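Local structure of hypothetical glycoside hydrolase (Bacteroides vulgatus, 3S30) at residues V112-N117 and F141-S146; D152-I157 and I170-G175; N275-A280 and Y303-D308. The protein is of unknown function but is probably a glycoside hydrolase or another protein of carbohydrate metabolism, with a galactose-binding-domain-like fold. All blocks are in the same frame, centred on the assembly; numbering follows the deposited sequence.

How the interactions relate
The three contacts follow one another along the chain and all fall within the putative carbohydrate metabolism domain. Interactions 1 and 2 are neighbours, their centres 12 Å apart: helix 138-142 leads on to strand 155-158, and F141 packs on both P154 and R172 while T144 meets T174. Together they join the turn of the hairpin 108-114/117-124 and the loop after the helix to the hairpin 155-158/166-173. Interaction 3 lies on the opposite side of the chain's centre, about 34 Å from interaction 2 and 38 Å from interaction 1, centre to centre. There the loop before helix 309-313 packs on strand 276-281, so the three contacts sit in two separate regions of the fold.

Interaction 1. Residues V112-N117 and F141-S146; sequences VPYNKN and FALTGS
With CG trans to the backbone N (chi1 -172°), the N115 amide extends to A142 O, while N117 keeps CG beside its N (chi1 -52°) and lays a second amide against the same bend of backbone, A142 to S146. The first of these bonds is short and almost straight: N115 ND2 donates a hydrogen bond to A142 O at 2.6 Å, with 177° at the hydrogen, and donor and acceptor lie in each other's amide and carbonyl planes. N117 ND2 bonds G145 O at 2.8 Å, in the plane of its own amide but tilted out of the carbonyl plane of G145. Because N117 OD1 is taken by the backbone N of Y148, this amide is held at both ends and its flip is settled. The two asparagines belong to a type I' turn, Y114 to N117, which joins strands 108-114 and 117-124 into a tight beta hairpin; both backbone bonds between Y114 and N117 close it. S146 OG adds a longer bond to N115 O, 3.3 Å. Beside these bonds the Y114 ring presents its edge to apolar groups: CD2 meets A142 CB at 3.7 Å, in the ring plane, and CE2 meets L143 CD2 at 3.5 Å. L143 also touches I197 and M201, which carry the packing on into neighbouring loops.

Interaction 2. Residues D152-I157 and I170-G175; sequences DFPTSI and ITRKTG
The guanidinium group of R172 meets F153 O at its edge, close to its plane, with P154 N near the same edge; D152 O approaches obliquely. One face is covered from within its own segment by I170 CG2, 3.5 Å above the plane and offset toward the rim. Two weak hydrogen bonds converge on F153 O, from R172 NE at 3.3 Å and from NH2 at 3.5 Å. D152 O is nearer to NE, but at an angle too poor for a bond. With CG beside the backbone N (chi1 -62°), the arginine lays CG over the proline, 3.7 Å from P154 CA, and the P154 ring rests beside it; the bend at chi2 (-53°) then turns CD and the guanidinium toward F153 O. Beside this side-chain packing is the start of the antiparallel hairpin 155-158/166-173. I170 N bonds P154 O at 2.8 Å, and the pairing runs on from S156 to Q168. P154 has no N-H with which to answer I170 O; its CA comes to 3.1 Å from that oxygen instead, in a CA-H...O contact. Both P154 and R172 are packed against F141 of helix 138-142, whose ring also stands edge-to-face with that of F153. The D152 carboxylate bonds the backbone N of T149 through OD2; its OD1 is 5.7 Å from R172 NH2, too far for a salt bridge, though the opposite charges may attract weakly.

Interaction 3. Residues N275-A280 and Y303-D308; sequences NMVAAA and YGKTID
Y303 lies across the backbone of M276 to A279, its ring over the side chains of M276 and A279, which meet it from the same side. With CG beside the backbone N (chi1 -58°), the ring brings CD2 to 3.2 Å from V277 O and carries OH on to A279 CB, also at 3.2 Å. M276, a selenomethionine, is bent at both chi2 (-67°) and chi3, a hooked shape that curls CE back to 3.7 Å from Y303 CZ, while its CB sits equally close to CE1. V277 CG1 reaches I307 CD1 at 4.1 Å and stands about as far from K305 CB, whose chain it crosses at about a right angle. K305 bends at chi2 (-74°) and then runs out extended, passing its CG 3.5 Å from M276 O before NZ bonds E274 O. Strand 276-281 pairs antiparallel with 247-254, and V277 and A278 both face F252 in a classic beta bulge; the loop between strand 291-297 and helix 309-313 closes over this irregular spot. With an alanine at Y303, a gap would probably be left over M276 CE and A279 CB, and Y271 O would lose the phenol hydroxyl that it now binds. No polar bond links the two segments: apolar side chains meet each other, carbon-bound groups of Y303 and K305 lie against the carbonyl oxygens of V277 and M276, and the polar ends of Y303 and K305 find backbone carbonyls just beyond the contact, at Y271 and E274.

Interaction 1. Residues V112-N117 and F141-S146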
ATOM      1  N   VAL A 112       6.321 -17.136  -1.450  1.00 60.25           N
ATOM      2  CA  VAL A 112       5.901 -17.325  -2.834  1.00 64.40           C
ATOM      3  C   VAL A 112       7.111 -17.209  -3.760  1.00 65.37           C
ATOM      4  O   VAL A 112       7.889 -16.260  -3.632  1.00 60.43           O
ATOM      5  CB  VAL A 112       4.851 -16.253  -3.230  1.00 65.76           C
ATOM      6  CG1 VAL A 112       4.718 -16.139  -4.741  1.00 74.51           C
ATOM      7  CG2 VAL A 112       3.497 -16.568  -2.601  1.00 69.10           C
ATOM      8  N   PRO A 113       7.274 -18.175  -4.697  1.00 59.78           N
ATOM      9  CA  PRO A 113       8.391 -18.134  -5.646  1.00 61.79           C
ATOM     10  C   PRO A 113       8.064 -17.342  -6.902  1.00 61.66           C
ATOM     11  O   PRO A 113       6.918 -17.350  -7.347  1.00 61.84           O
ATOM     12  CB  PRO A 113       8.584 -19.609  -6.016  1.00 64.74           C
ATOM     13  CG  PRO A 113       7.194 -20.175  -5.955  1.00 63.45           C
ATOM     14  CD  PRO A 113       6.489 -19.421  -4.839  1.00 61.21           C
ATOM     15  N   TYR A 114       9.071 -16.675  -7.468  1.00 62.09           N
ATOM     16  CA  TYR A 114       8.966 -16.095  -8.806  1.00 62.02           C
ATOM     17  C   TYR A 114      10.341 -15.721  -9.338  1.00 63.74           C
ATOM     18  O   TYR A 114      11.155 -15.157  -8.605  1.00 64.35           O
ATOM     19  CB  TYR A 114       8.085 -14.854  -8.790  1.00 60.41           C
ATOM     20  CG  TYR A 114       7.534 -14.453 -10.143  1.00 60.34           C
ATOM     21  CD1 TYR A 114       6.653 -15.277 -10.838  1.00 61.17           C
ATOM     22  CD2 TYR A 114       7.855 -13.217 -10.700  1.00 61.62           C
ATOM     23  CE1 TYR A 114       6.130 -14.888 -12.073  1.00 62.40           C
ATOM     24  CE2 TYR A 114       7.342 -12.821 -11.917  1.00 65.53           C
ATOM     25  CZ  TYR A 114       6.488 -13.653 -12.602  1.00 66.05           C
ATOM     26  OH  TYR A 114       5.998 -13.219 -13.805  1.00 67.20           O
ATOM     27  N   ASN A 115      10.587 -16.034 -10.609  1.00 64.36           N
ATOM     28  CA  ASN A 115      11.812 -15.664 -11.294  1.00 65.71           C
ATOM     29  C   ASN A 115      13.059 -16.000 -10.474  1.00 67.93           C
ATOM     30  O   ASN A 115      13.991 -15.193 -10.363  1.00 69.64           O
ATOM     31  CB  ASN A 115      11.764 -14.179 -11.653  1.00 65.03           C
ATOM     32  CG  ASN A 115      12.923 -13.747 -12.549  1.00 68.44           C
ATOM     33  OD1 ASN A 115      13.346 -14.482 -13.446  1.00 70.38           O
ATOM     34  ND2 ASN A 115      13.433 -12.546 -12.305  1.00 69.28           N
ATOM     35  N   LYS A 116      13.047 -17.192  -9.887  1.00 69.32           N
ATOM     36  CA  LYS A 116      14.151 -17.700  -9.067  1.00 71.26           C
ATOM     37  C   LYS A 116      14.365 -16.882  -7.780  1.00 67.43           C
ATOM     38  O   LYS A 116      15.429 -16.931  -7.170  1.00 68.67           O
ATOM     39  CB  LYS A 116      15.436 -17.839  -9.910  1.00 73.67           C
ATOM     40  CG  LYS A 116      15.253 -18.765 -11.114  1.00 81.90           C
ATOM     41  CD  LYS A 116      16.504 -18.892 -12.006  1.00 86.43           C
ATOM     42  CE  LYS A 116      17.463 -19.975 -11.529  1.00 93.62           C
ATOM     43  NZ  LYS A 116      18.361 -20.479 -12.633  1.00 96.31           N
ATOM     44  N   ASN A 117      13.323 -16.159  -7.371  1.00 64.49           N
ATOM     45  CA  ASN A 117      13.273 -15.451  -6.095  1.00 62.13           C
ATOM     46  C   ASN A 117      12.135 -16.011  -5.258  1.00 60.54           C
ATOM     47  O   ASN A 117      11.258 -16.696  -5.785  1.00 60.09           O
ATOM     48  CB  ASN A 117      13.005 -13.956  -6.301  1.00 58.90           C
ATOM     49  CG  ASN A 117      13.958 -13.318  -7.277  1.00 61.45           C
ATOM     50  OD1 ASN A 117      15.158 -13.225  -7.018  1.00 55.81           O
ATOM     51  ND2 ASN A 117      13.425 -12.855  -8.408  1.00 58.45           N
ATOM     52  N   PHE A 141       9.273  -6.598  -8.245  1.00 50.95           N
ATOM     53  CA  PHE A 141      10.667  -6.561  -7.825  1.00 53.75           C
ATOM     54  C   PHE A 141      11.375  -7.872  -8.206  1.00 56.32           C
ATOM     55  O   PHE A 141      12.557  -7.874  -8.579  1.00 58.47           O
ATOM     56  CB  PHE A 141      10.773  -6.292  -6.314  1.00 51.22           C
ATOM     57  CG  PHE A 141      12.173  -5.994  -5.851  1.00 48.05           C
ATOM     58  CD1 PHE A 141      12.732  -4.750  -6.056  1.00 46.88           C
ATOM     59  CD2 PHE A 141      12.925  -6.956  -5.211  1.00 50.48           C
ATOM     60  CE1 PHE A 141      14.020  -4.476  -5.625  1.00 54.44           C
ATOM     61  CE2 PHE A 141      14.212  -6.688  -4.785  1.00 55.19           C
ATOM     62  CZ  PHE A 141      14.760  -5.447  -4.991  1.00 51.41           C
ATOM     63  N   ALA A 142      10.629  -8.972  -8.135  1.00 56.30           N
ATOM     64  CA  ALA A 142      11.101 -10.285  -8.574  1.00 58.12           C
ATOM     65  C   ALA A 142      11.595 -10.337 -10.043  1.00 59.16           C
ATOM     66  O   ALA A 142      12.444 -11.170 -10.383  1.00 60.12           O
ATOM     67  CB  ALA A 142      10.002 -11.327  -8.338  1.00 57.42           C
ATOM     68  N   LEU A 143      11.066  -9.464 -10.903  1.00 59.15           N
ATOM     69  CA  LEU A 143      11.522  -9.379 -12.309  1.00 62.09           C
ATOM     70  C   LEU A 143      12.908  -8.758 -12.491  1.00 63.57           C
ATOM     71  O   LEU A 143      13.561  -9.041 -13.490  1.00 66.71           O
ATOM     72  CB  LEU A 143      10.541  -8.568 -13.161  1.00 61.40           C
ATOM     73  CG  LEU A 143       9.107  -9.085 -13.350  1.00 66.83           C
ATOM     74  CD1 LEU A 143       8.326  -8.094 -14.225  1.00 70.69           C
ATOM     75  CD2 LEU A 143       9.046 -10.480 -13.958  1.00 55.61           C
ATOM     76  N   THR A 144      13.345  -7.923 -11.539  1.00 62.79           N
ATOM     77  CA  THR A 144      14.558  -7.109 -11.694  1.00 65.56           C
ATOM     78  C   THR A 144      15.844  -7.844 -11.335  1.00 69.13           C
ATOM     79  O   THR A 144      16.932  -7.317 -11.569  1.00 72.85           O
ATOM     80  CB  THR A 144      14.521  -5.776 -10.838  1.00 65.61           C
ATOM     81  OG1 THR A 144      14.667  -6.060  -9.426  1.00 63.55           O
ATOM     82  CG2 THR A 144      13.231  -4.988 -11.083  1.00 60.29           C
ATOM     83  N   GLY A 145      15.731  -9.035 -10.755  1.00 68.92           N
ATOM     84  CA  GLY A 145      16.908  -9.807 -10.386  1.00 71.52           C
ATOM     85  C   GLY A 145      16.583 -11.223  -9.955  1.00 72.92           C
ATOM     86  O   GLY A 145      15.421 -11.602  -9.891  1.00 70.83           O
ATOM     87  N   SER A 146      17.623 -12.002  -9.664  1.00 76.75           N
ATOM     88  CA  SER A 146      17.471 -13.352  -9.120  1.00 78.98           C
ATOM     89  C   SER A 146      18.266 -13.512  -7.822  1.00 78.27           C
ATOM     90  O   SER A 146      19.134 -12.697  -7.514  1.00 78.38           O
ATOM     91  CB  SER A 146      17.909 -14.395 -10.149  1.00 82.53           C
ATOM     92  OG  SER A 146      17.022 -14.386 -11.253  1.00 84.27           O
TER

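Interaction 2. Residues D152-I157 and I170-G175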
ATOM      1  N   ASP A 152      15.010  -9.433   1.429  1.00 56.45           N
ATOM      2  CA  ASP A 152      15.552  -8.489   0.454  1.00 56.26           C
ATOM      3  C   ASP A 152      14.468  -7.671  -0.223  1.00 52.85           C
ATOM      4  O   ASP A 152      14.780  -6.665  -0.840  1.00 53.64           O
ATOM      5  CB  ASP A 152      16.350  -9.208  -0.633  1.00 57.77           C
ATOM      6  CG  ASP A 152      17.402 -10.111  -0.068  1.00 62.24           C
ATOM      7  OD1 ASP A 152      18.150  -9.680   0.854  1.00 66.08           O
ATOM      8  OD2 ASP A 152      17.462 -11.259  -0.545  1.00 66.88           O
ATOM      9  N   PHE A 153      13.209  -8.097  -0.139  1.00 50.68           N
ATOM     10  CA  PHE A 153      12.132  -7.413  -0.887  1.00 51.33           C
ATOM     11  C   PHE A 153      11.711  -6.064  -0.304  1.00 49.94           C
ATOM     12  O   PHE A 153      11.998  -5.766   0.858  1.00 52.39           O
ATOM     13  CB  PHE A 153      10.918  -8.331  -1.092  1.00 51.04           C
ATOM     14  CG  PHE A 153      11.097  -9.283  -2.239  1.00 52.46           C
ATOM     15  CD1 PHE A 153      11.951 -10.374  -2.114  1.00 47.76           C
ATOM     16  CD2 PHE A 153      10.473  -9.054  -3.462  1.00 47.46           C
ATOM     17  CE1 PHE A 153      12.153 -11.227  -3.173  1.00 52.02           C
ATOM     18  CE2 PHE A 153      10.670  -9.906  -4.519  1.00 46.91           C
ATOM     19  CZ  PHE A 153      11.508 -10.999  -4.376  1.00 52.05           C
ATOM     20  N   PRO A 154      11.064  -5.225  -1.125  1.00 49.61           N
ATOM     21  CA  PRO A 154      10.610  -3.935  -0.595  1.00 48.87           C
ATOM     22  C   PRO A 154       9.556  -4.080   0.501  1.00 48.54           C
ATOM     23  O   PRO A 154       9.477  -3.243   1.425  1.00 49.06           O
ATOM     24  CB  PRO A 154      10.040  -3.212  -1.829  1.00 50.55           C
ATOM     25  CG  PRO A 154      10.586  -3.945  -3.038  1.00 48.25           C
ATOM     26  CD  PRO A 154      10.877  -5.341  -2.590  1.00 49.56           C
ATOM     27  N   THR A 155       8.786  -5.158   0.417  1.00 47.96           N
ATOM     28  CA  THR A 155       7.710  -5.433   1.351  1.00 47.77           C
ATOM     29  C   THR A 155       7.911  -6.769   2.062  1.00 48.98           C
ATOM     30  O   THR A 155       7.999  -7.824   1.428  1.00 49.86           O
ATOM     31  CB  THR A 155       6.376  -5.423   0.612  1.00 47.03           C
ATOM     32  OG1 THR A 155       6.225  -4.152  -0.026  1.00 49.39           O
ATOM     33  CG2 THR A 155       5.218  -5.652   1.565  1.00 45.67           C
ATOM     34  N   SER A 156       7.969  -6.693   3.388  1.00 49.80           N
ATOM     35  CA  SER A 156       8.209  -7.835   4.260  1.00 50.69           C
ATOM     36  C   SER A 156       7.613  -7.530   5.629  1.00 50.89           C
ATOM     37  O   SER A 156       6.821  -6.580   5.768  1.00 49.93           O
ATOM     38  CB  SER A 156       9.713  -8.100   4.392  1.00 51.43           C
ATOM     39  OG  SER A 156       9.969  -9.345   5.032  1.00 53.17           O
ATOM     40  N   ILE A 157       7.968  -8.350   6.618  1.00 51.27           N
ATOM     41  CA  ILE A 157       7.615  -8.096   8.019  1.00 52.05           C
ATOM     42  C   ILE A 157       8.865  -8.124   8.891  1.00 53.60           C
ATOM     43  O   ILE A 157       9.880  -8.720   8.535  1.00 54.00           O
ATOM     44  CB  ILE A 157       6.586  -9.128   8.606  1.00 52.07           C
ATOM     45  CG1 ILE A 157       7.157 -10.561   8.624  1.00 52.62           C
ATOM     46  CG2 ILE A 157       5.280  -9.083   7.843  1.00 46.04           C
ATOM     47  CD1 ILE A 157       6.314 -11.545   9.402  1.00 43.19           C
ATOM     48  N   ILE A 170      10.578  -1.225   2.960  1.00 49.54           N
ATOM     49  CA  ILE A 170      11.885  -0.649   2.647  1.00 50.35           C
ATOM     50  C   ILE A 170      11.992  -0.424   1.125  1.00 50.69           C
ATOM     51  O   ILE A 170      12.037  -1.378   0.353  1.00 48.67           O
ATOM     52  CB  ILE A 170      13.031  -1.545   3.131  1.00 50.61           C
ATOM     53  CG1 ILE A 170      12.834  -1.943   4.595  1.00 52.31           C
ATOM     54  CG2 ILE A 170      14.379  -0.844   2.966  1.00 52.11           C
ATOM     55  CD1 ILE A 170      13.981  -2.796   5.174  1.00 50.19           C
ATOM     56  N   THR A 171      11.985   0.848   0.710  1.00 50.26           N
ATOM     57  CA  THR A 171      12.266   1.217  -0.673  1.00 49.65           C
ATOM     58  C   THR A 171      13.623   0.647  -1.113  1.00 48.71           C
ATOM     59  O   THR A 171      14.624   0.802  -0.424  1.00 47.81           O
ATOM     60  CB  THR A 171      12.225   2.751  -0.852  1.00 51.67           C
ATOM     61  OG1 THR A 171      10.862   3.192  -0.785  1.00 54.02           O
ATOM     62  CG2 THR A 171      12.831   3.190  -2.200  1.00 53.95           C
ATOM     63  N   ARG A 172      13.636  -0.035  -2.256  1.00 49.42           N
ATOM     64  CA  ARG A 172      14.820  -0.769  -2.712  1.00 51.40           C
ATOM     65  C   ARG A 172      15.342  -0.229  -4.025  1.00 52.81           C
ATOM     66  O   ARG A 172      14.581   0.188  -4.894  1.00 48.88           O
ATOM     67  CB  ARG A 172      14.502  -2.258  -2.937  1.00 51.45           C
ATOM     68  CG  ARG A 172      14.054  -3.049  -1.730  1.00 47.72           C
ATOM     69  CD  ARG A 172      15.005  -2.941  -0.569  1.00 48.44           C
ATOM     70  NE  ARG A 172      14.697  -3.945   0.440  1.00 53.21           N
ATOM     71  CZ  ARG A 172      15.429  -4.193   1.527  1.00 54.98           C
ATOM     72  NH1 ARG A 172      16.514  -3.485   1.793  1.00 51.62           N
ATOM     73  NH2 ARG A 172      15.045  -5.145   2.374  1.00 59.37           N
ATOM     74  N   LYS A 173      16.662  -0.262  -4.162  1.00 57.08           N
ATOM     75  CA  LYS A 173      17.299  -0.151  -5.468  1.00 59.15           C
ATOM     76  C   LYS A 173      17.030  -1.467  -6.207  1.00 58.53           C
ATOM     77  O   LYS A 173      17.122  -2.547  -5.617  1.00 56.66           O
ATOM     78  CB  LYS A 173      18.802   0.057  -5.285  1.00 62.04           C
ATOM     79  CG  LYS A 173      19.562   0.405  -6.543  1.00 66.16           C
ATOM     80  CD  LYS A 173      21.052   0.493  -6.254  1.00 68.63           C
ATOM     81  CE  LYS A 173      21.841   0.883  -7.505  1.00 76.50           C
ATOM     82  NZ  LYS A 173      22.006  -0.250  -8.462  1.00 75.35           N
ATOM     83  N   THR A 174      16.660  -1.376  -7.482  1.00 58.12           N
ATOM     84  CA  THR A 174      16.429  -2.573  -8.288  1.00 57.52           C
ATOM     85  C   THR A 174      17.736  -3.197  -8.781  1.00 60.20           C
ATOM     86  O   THR A 174      18.800  -2.564  -8.753  1.00 61.40           O
ATOM     87  CB  THR A 174      15.550  -2.268  -9.490  1.00 57.34           C
ATOM     88  OG1 THR A 174      16.000  -1.054 -10.105  1.00 51.41           O
ATOM     89  CG2 THR A 174      14.093  -2.140  -9.048  1.00 52.44           C
ATOM     90  N   GLY A 175      17.635  -4.452  -9.208  1.00 73.09           N
ATOM     91  CA  GLY A 175      18.751  -5.179  -9.798  1.00 77.88           C
ATOM     92  C   GLY A 175      19.000  -4.700 -11.210  1.00 75.44           C
ATOM     93  O   GLY A 175      18.119  -4.112 -11.828  1.00 69.12           O
TER

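Interaction 3. Residues N275-A280 and Y303-D308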
ATOM      1  N   ASN A 275     -15.825   7.981  -9.329  1.00 76.79           N
ATOM      2  CA  ASN A 275     -16.391   6.940  -8.466  1.00 74.96           C
ATOM      3  C   ASN A 275     -16.073   7.127  -6.989  1.00 72.16           C
ATOM      4  O   ASN A 275     -16.680   6.461  -6.139  1.00 70.83           O
ATOM      5  CB  ASN A 275     -15.938   5.557  -8.931  1.00 74.33           C
ATOM      6  CG  ASN A 275     -16.521   5.183 -10.282  1.00 77.84           C
ATOM      7  OD1 ASN A 275     -16.234   5.832 -11.287  1.00 84.31           O
ATOM      8  ND2 ASN A 275     -17.363   4.153 -10.310  1.00 72.59           N
HETATM    9  N   MSE A 276     -15.154   8.049  -6.693  1.00 69.93           N
HETATM   10  CA  MSE A 276     -14.695   8.300  -5.329  1.00 68.66           C
HETATM   11  C   MSE A 276     -15.790   8.825  -4.390  1.00 69.62           C
HETATM   12  O   MSE A 276     -16.540   9.731  -4.743  1.00 72.73           O
HETATM   13  CB  MSE A 276     -13.495   9.269  -5.339  1.00 67.97           C
HETATM   14  CG  MSE A 276     -12.130   8.587  -5.566  1.00 65.66           C
HETATM   15 SE   MSE A 276     -11.589   7.412  -4.104  0.75 57.73          SE
HETATM   16  CE  MSE A 276     -11.839   8.651  -2.627  1.00 65.95           C
ATOM     17  N   VAL A 277     -15.862   8.249  -3.189  1.00 68.77           N
ATOM     18  CA  VAL A 277     -16.858   8.639  -2.179  1.00 69.61           C
ATOM     19  C   VAL A 277     -16.187   9.246  -0.935  1.00 68.76           C
ATOM     20  O   VAL A 277     -16.578  10.320  -0.479  1.00 70.63           O
ATOM     21  CB  VAL A 277     -17.752   7.445  -1.782  1.00 70.21           C
ATOM     22  CG1 VAL A 277     -18.819   7.872  -0.781  1.00 70.39           C
ATOM     23  CG2 VAL A 277     -18.405   6.826  -3.023  1.00 67.66           C
ATOM     24  N   ALA A 278     -15.178   8.570  -0.396  1.00 65.73           N
ATOM     25  CA  ALA A 278     -14.388   9.132   0.703  1.00 65.14           C
ATOM     26  C   ALA A 278     -12.909   8.743   0.629  1.00 62.61           C
ATOM     27  O   ALA A 278     -12.548   7.705   0.082  1.00 59.95           O
ATOM     28  CB  ALA A 278     -14.981   8.726   2.065  1.00 65.00           C
ATOM     29  N   ALA A 279     -12.070   9.594   1.212  1.00 62.50           N
ATOM     30  CA  ALA A 279     -10.625   9.412   1.206  1.00 60.02           C
ATOM     31  C   ALA A 279     -10.044   9.874   2.540  1.00 59.14           C
ATOM     32  O   ALA A 279     -10.458  10.911   3.089  1.00 57.72           O
ATOM     33  CB  ALA A 279      -9.983  10.208   0.047  1.00 60.15           C
ATOM     34  N   ALA A 280      -9.079   9.103   3.038  1.00 56.46           N
ATOM     35  CA  ALA A 280      -8.349   9.442   4.253  1.00 56.12           C
ATOM     36  C   ALA A 280      -6.870   9.524   3.906  1.00 55.39           C
ATOM     37  O   ALA A 280      -6.295   8.536   3.462  1.00 55.62           O
ATOM     38  CB  ALA A 280      -8.597   8.398   5.333  1.00 53.39           C
ATOM     39  N   TYR A 303     -16.338  14.943  -1.574  1.00 76.36           N
ATOM     40  CA  TYR A 303     -16.821  14.321  -2.816  1.00 77.47           C
ATOM     41  C   TYR A 303     -18.327  14.483  -3.062  1.00 80.73           C
ATOM     42  O   TYR A 303     -18.775  14.406  -4.203  1.00 82.84           O
ATOM     43  CB  TYR A 303     -16.432  12.842  -2.833  1.00 75.63           C
ATOM     44  CG  TYR A 303     -14.938  12.647  -2.710  1.00 72.22           C
ATOM     45  CD1 TYR A 303     -14.118  12.723  -3.825  1.00 65.36           C
ATOM     46  CD2 TYR A 303     -14.345  12.433  -1.468  1.00 70.90           C
ATOM     47  CE1 TYR A 303     -12.745  12.562  -3.711  1.00 68.22           C
ATOM     48  CE2 TYR A 303     -12.981  12.269  -1.341  1.00 67.61           C
ATOM     49  CZ  TYR A 303     -12.184  12.332  -2.465  1.00 68.00           C
ATOM     50  OH  TYR A 303     -10.828  12.182  -2.339  1.00 61.81           O
ATOM     51  N   GLY A 304     -19.102  14.703  -2.002  1.00 81.14           N
ATOM     52  CA  GLY A 304     -20.512  15.056  -2.145  1.00 83.79           C
ATOM     53  C   GLY A 304     -21.355  13.962  -2.766  1.00 84.24           C
ATOM     54  O   GLY A 304     -22.197  14.230  -3.625  1.00 87.11           O
ATOM     55  N   LYS A 305     -21.125  12.728  -2.323  1.00 81.72           N
ATOM     56  CA  LYS A 305     -21.838  11.565  -2.826  1.00 82.17           C
ATOM     57  C   LYS A 305     -22.923  11.164  -1.847  1.00 83.32           C
ATOM     58  O   LYS A 305     -22.913  11.576  -0.690  1.00 82.52           O
ATOM     59  CB  LYS A 305     -20.877  10.391  -3.046  1.00 80.02           C
ATOM     60  CG  LYS A 305     -19.879  10.597  -4.178  1.00 80.50           C
ATOM     61  CD  LYS A 305     -20.539  10.460  -5.542  1.00 84.48           C
ATOM     62  CE  LYS A 305     -19.536  10.621  -6.674  1.00 85.21           C
ATOM     63  NZ  LYS A 305     -20.206  10.677  -8.021  1.00 90.47           N
ATOM     64  N   THR A 306     -23.866  10.370  -2.342  1.00 85.77           N
ATOM     65  CA  THR A 306     -24.978   9.861  -1.559  1.00 88.19           C
ATOM     66  C   THR A 306     -24.824   8.348  -1.546  1.00 87.84           C
ATOM     67  O   THR A 306     -24.852   7.724  -2.607  1.00 88.52           O
ATOM     68  CB  THR A 306     -26.342  10.250  -2.217  1.00 92.90           C
ATOM     69  OG1 THR A 306     -26.397  11.668  -2.434  1.00 90.46           O
ATOM     70  CG2 THR A 306     -27.524   9.817  -1.349  1.00 94.04           C
ATOM     71  N   ILE A 307     -24.635   7.756  -0.368  1.00 90.76           N
ATOM     72  CA  ILE A 307     -24.454   6.303  -0.278  1.00 90.60           C
ATOM     73  C   ILE A 307     -25.787   5.590  -0.501  1.00 94.13           C
ATOM     74  O   ILE A 307     -26.820   6.006   0.033  1.00 96.75           O
ATOM     75  CB  ILE A 307     -23.829   5.846   1.076  1.00 89.25           C
ATOM     76  CG1 ILE A 307     -22.308   6.075   1.098  1.00 85.54           C
ATOM     77  CG2 ILE A 307     -24.090   4.365   1.333  1.00 88.87           C
ATOM     78  CD1 ILE A 307     -21.881   7.334   1.821  1.00 86.05           C
ATOM     79  N   ASP A 308     -25.748   4.534  -1.314  1.00 93.93           N
ATOM     80  CA  ASP A 308     -26.900   3.666  -1.534  1.00 96.63           C
ATOM     81  C   ASP A 308     -26.817   2.490  -0.542  1.00 96.10           C
ATOM     82  O   ASP A 308     -25.948   1.620  -0.687  1.00 93.27           O
ATOM     83  CB  ASP A 308     -26.906   3.166  -2.985  1.00 96.76           C
ATOM     84  CG  ASP A 308     -28.181   2.412  -3.354  1.00100.63           C
ATOM     85  OD1 ASP A 308     -29.015   2.143  -2.459  1.00102.57           O
ATOM     86  OD2 ASP A 308     -28.349   2.089  -4.553  1.00 98.31           O
TER